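Local coordinates for RNA-binding protein (Sulfolobus solfataricus, PDB 2NRQ) that is of unknown function and belongs to an archaeal family that resembles RNA-binding proteins in structure but probably does not bind RNA, at residues 25-30 with 56-61. Residues are numbered along the deposited sequence; the frame is centred on the assembly and turned at random.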
loop_
_atom_site.group_PDB
_atom_site.type_symbol
_atom_site.label_atom_id
_atom_site.label_comp_id
_atom_site.label_asym_id
_atom_site.label_seq_id
_atom_site.Cartn_x
_atom_site.Cartn_y
_atom_site.Cartn_z
ATOM N N ASN A 25 -0.735 -14.067 -0.970
ATOM C CA ASN A 25 0.002 -14.584 0.172
ATOM C C ASN A 25 1.048 -13.591 0.606
ATOM O O ASN A 25 1.170 -13.295 1.802
ATOM C CB ASN A 25 0.674 -15.907 -0.156
ATOM C CG ASN A 25 -0.314 -16.970 -0.576
ATOM O OD1 ASN A 25 -1.446 -17.012 -0.081
ATOM N ND2 ASN A 25 0.111 -17.851 -1.485
ATOM N N THR A 26 1.794 -13.066 -0.364
ATOM C CA THR A 26 2.824 -12.092 -0.047
ATOM C C THR A 26 2.212 -10.936 0.729
ATOM O O THR A 26 2.683 -10.594 1.817
ATOM C CB THR A 26 3.513 -11.534 -1.315
ATOM O OG1 THR A 26 4.217 -12.584 -1.982
ATOM C CG2 THR A 26 4.513 -10.442 -0.943
ATOM N N ILE A 27 1.155 -10.341 0.184
ATOM C CA ILE A 27 0.524 -9.209 0.860
ATOM C C ILE A 27 -0.084 -9.552 2.220
ATOM O O ILE A 27 0.139 -8.846 3.203
ATOM C CB ILE A 27 -0.547 -8.556 -0.035
ATOM C CG1 ILE A 27 0.118 -7.993 -1.298
ATOM C CG2 ILE A 27 -1.271 -7.471 0.733
ATOM C CD1 ILE A 27 -0.794 -7.193 -2.189
ATOM N N GLU A 28 -0.837 -10.642 2.291
ATOM C CA GLU A 28 -1.455 -11.011 3.559
ATOM C C GLU A 28 -0.401 -11.380 4.609
ATOM O O GLU A 28 -0.629 -11.240 5.817
ATOM C CB GLU A 28 -2.458 -12.147 3.344
ATOM C CG GLU A 28 -3.463 -11.799 2.279
ATOM C CD GLU A 28 -4.673 -12.703 2.248
ATOM O OE1 GLU A 28 -4.514 -13.938 2.294
ATOM O OE2 GLU A 28 -5.793 -12.164 2.164
ATOM N N SER A 29 0.756 -11.837 4.157
ATOM C CA SER A 29 1.818 -12.174 5.090
ATOM C C SER A 29 2.577 -10.913 5.504
ATOM O O SER A 29 2.717 -10.598 6.689
ATOM C CB SER A 29 2.789 -13.146 4.450
ATOM O OG SER A 29 3.951 -13.220 5.243
ATOM N N PHE A 30 3.063 -10.186 4.509
ATOM C CA PHE A 30 3.806 -8.968 4.757
ATOM C C PHE A 30 3.102 -8.039 5.747
ATOM O O PHE A 30 3.748 -7.347 6.521
ATOM C CB PHE A 30 4.026 -8.229 3.440
ATOM C CG PHE A 30 5.067 -7.153 3.522
ATOM C CD1 PHE A 30 6.415 -7.455 3.316
ATOM C CD2 PHE A 30 4.707 -5.839 3.823
ATOM C CE1 PHE A 30 7.390 -6.463 3.405
ATOM C CE2 PHE A 30 5.674 -4.841 3.915
ATOM C CZ PHE A 30 7.018 -5.155 3.706
ATOM N N LEU A 56 -8.014 -6.644 -6.147
ATOM C CA LEU A 56 -7.862 -7.115 -4.785
ATOM C C LEU A 56 -7.787 -5.910 -3.865
ATOM O O LEU A 56 -6.990 -5.012 -4.095
ATOM C CB LEU A 56 -6.583 -7.949 -4.684
ATOM C CG LEU A 56 -6.032 -8.271 -3.303
ATOM C CD1 LEU A 56 -6.961 -9.210 -2.572
ATOM C CD2 LEU A 56 -4.644 -8.884 -3.470
ATOM N N GLU A 57 -8.620 -5.888 -2.829
ATOM C CA GLU A 57 -8.639 -4.767 -1.890
ATOM C C GLU A 57 -8.670 -5.194 -0.432
ATOM O O GLU A 57 -9.131 -6.278 -0.087
ATOM C CB GLU A 57 -9.843 -3.886 -2.167
ATOM C CG GLU A 57 -9.861 -3.306 -3.555
ATOM C CD GLU A 57 -11.241 -2.814 -3.942
ATOM O OE1 GLU A 57 -12.153 -3.658 -3.982
ATOM O OE2 GLU A 57 -11.424 -1.600 -4.201
ATOM N N TYR A 58 -8.161 -4.326 0.426
ATOM C CA TYR A 58 -8.151 -4.566 1.862
ATOM C C TYR A 58 -8.486 -3.241 2.500
ATOM O O TYR A 58 -7.861 -2.218 2.199
ATOM C CB TYR A 58 -6.779 -5.011 2.337
ATOM C CG TYR A 58 -6.389 -6.387 1.877
ATOM C CD1 TYR A 58 -6.739 -7.518 2.618
ATOM C CD2 TYR A 58 -5.680 -6.567 0.680
ATOM C CE1 TYR A 58 -6.391 -8.793 2.178
ATOM C CE2 TYR A 58 -5.333 -7.829 0.244
ATOM C CZ TYR A 58 -5.686 -8.933 0.996
ATOM O OH TYR A 58 -5.292 -10.176 0.583
ATOM N N ARG A 59 -9.485 -3.249 3.368
ATOM C CA ARG A 59 -9.878 -2.028 4.032
ATOM C C ARG A 59 -9.490 -2.145 5.483
ATOM O O ARG A 59 -9.610 -3.202 6.082
ATOM C CB ARG A 59 -11.382 -1.798 3.918
ATOM C CG ARG A 59 -11.748 -0.338 3.984
ATOM C CD ARG A 59 -12.801 -0.052 5.025
ATOM N N PHE A 60 -8.991 -1.046 6.029
ATOM C CA PHE A 60 -8.587 -0.978 7.425
ATOM C C PHE A 60 -9.451 0.099 8.045
ATOM O O PHE A 60 -9.563 1.200 7.503
ATOM C CB PHE A 60 -7.119 -0.593 7.530
ATOM C CG PHE A 60 -6.178 -1.683 7.109
ATOM C CD1 PHE A 60 -5.769 -2.650 8.018
ATOM C CD2 PHE A 60 -5.695 -1.739 5.806
ATOM C CE1 PHE A 60 -4.889 -3.655 7.647
ATOM C CE2 PHE A 60 -4.816 -2.741 5.421
ATOM C CZ PHE A 60 -4.409 -3.704 6.347
ATOM N N ASP A 61 -10.098 -0.233 9.153
ATOM C CA ASP A 61 -10.948 0.716 9.859
ATOM C C ASP A 61 -10.012 1.617 10.653
ATOM O O ASP A 61 -8.815 1.346 10.729
ATOM C CB ASP A 61 -11.880 -0.036 10.814
ATOM C CG ASP A 61 -11.123 -0.989 11.738
ATOM O OD1 ASP A 61 -10.266 -0.511 12.519
ATOM O OD2 ASP A 61 -11.383 -2.215 11.676
#
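Tyr58 reaches from strand 52-60 to helix 20-30 and ends in a hydrogen bond to Glu28. From the strand its CB points at the helix, and with CG anti to the carbonyl carbon (chi1 -70°) the ring is carried across the gap between the two backbones. Toward the far end of the ring, CE2 of Tyr58 lies 4.1 Å from CG2 of Ile27, an apolar contact that comes at the ring obliquely. CE1 of Tyr58, at the ring edge, comes 3.4 Å from OE2 of Glu28, which sits close to the ring plane. At the tip the hydroxyl OH of Tyr58 donates to OE2 of Glu28 at 2.6 Å. The carboxylate is turned 63° from the ring, and the hydroxyl meets it from above its plane, 37° out. Glu28 brings the group there by running extended beyond CG and crossing the tyrosine at about a right angle. Next to this pair, CD1 of Ile27 reaches CD2 of Leu56 at 4.4 Å, a looser apolar contact. A phenylalanine at Tyr58 would probably leave the carboxylate of Glu28 without its hydroxyl donor. The helix lies on one face of the antiparallel sheet, the axis of residues 25-30 running 11.3 Å from that of residues 56-60 and roughly parallel to it, while Val12 of strand 7-14 also packs against Ile27. Lys40 on the edge strand 39-46 forms a salt bridge with the same OE2. One carboxylate oxygen thus serves both a phenol and an ammonium group, which probably favours its charged form and ties the helix to two neighbouring strands through two polar interactions beside an apolar interface.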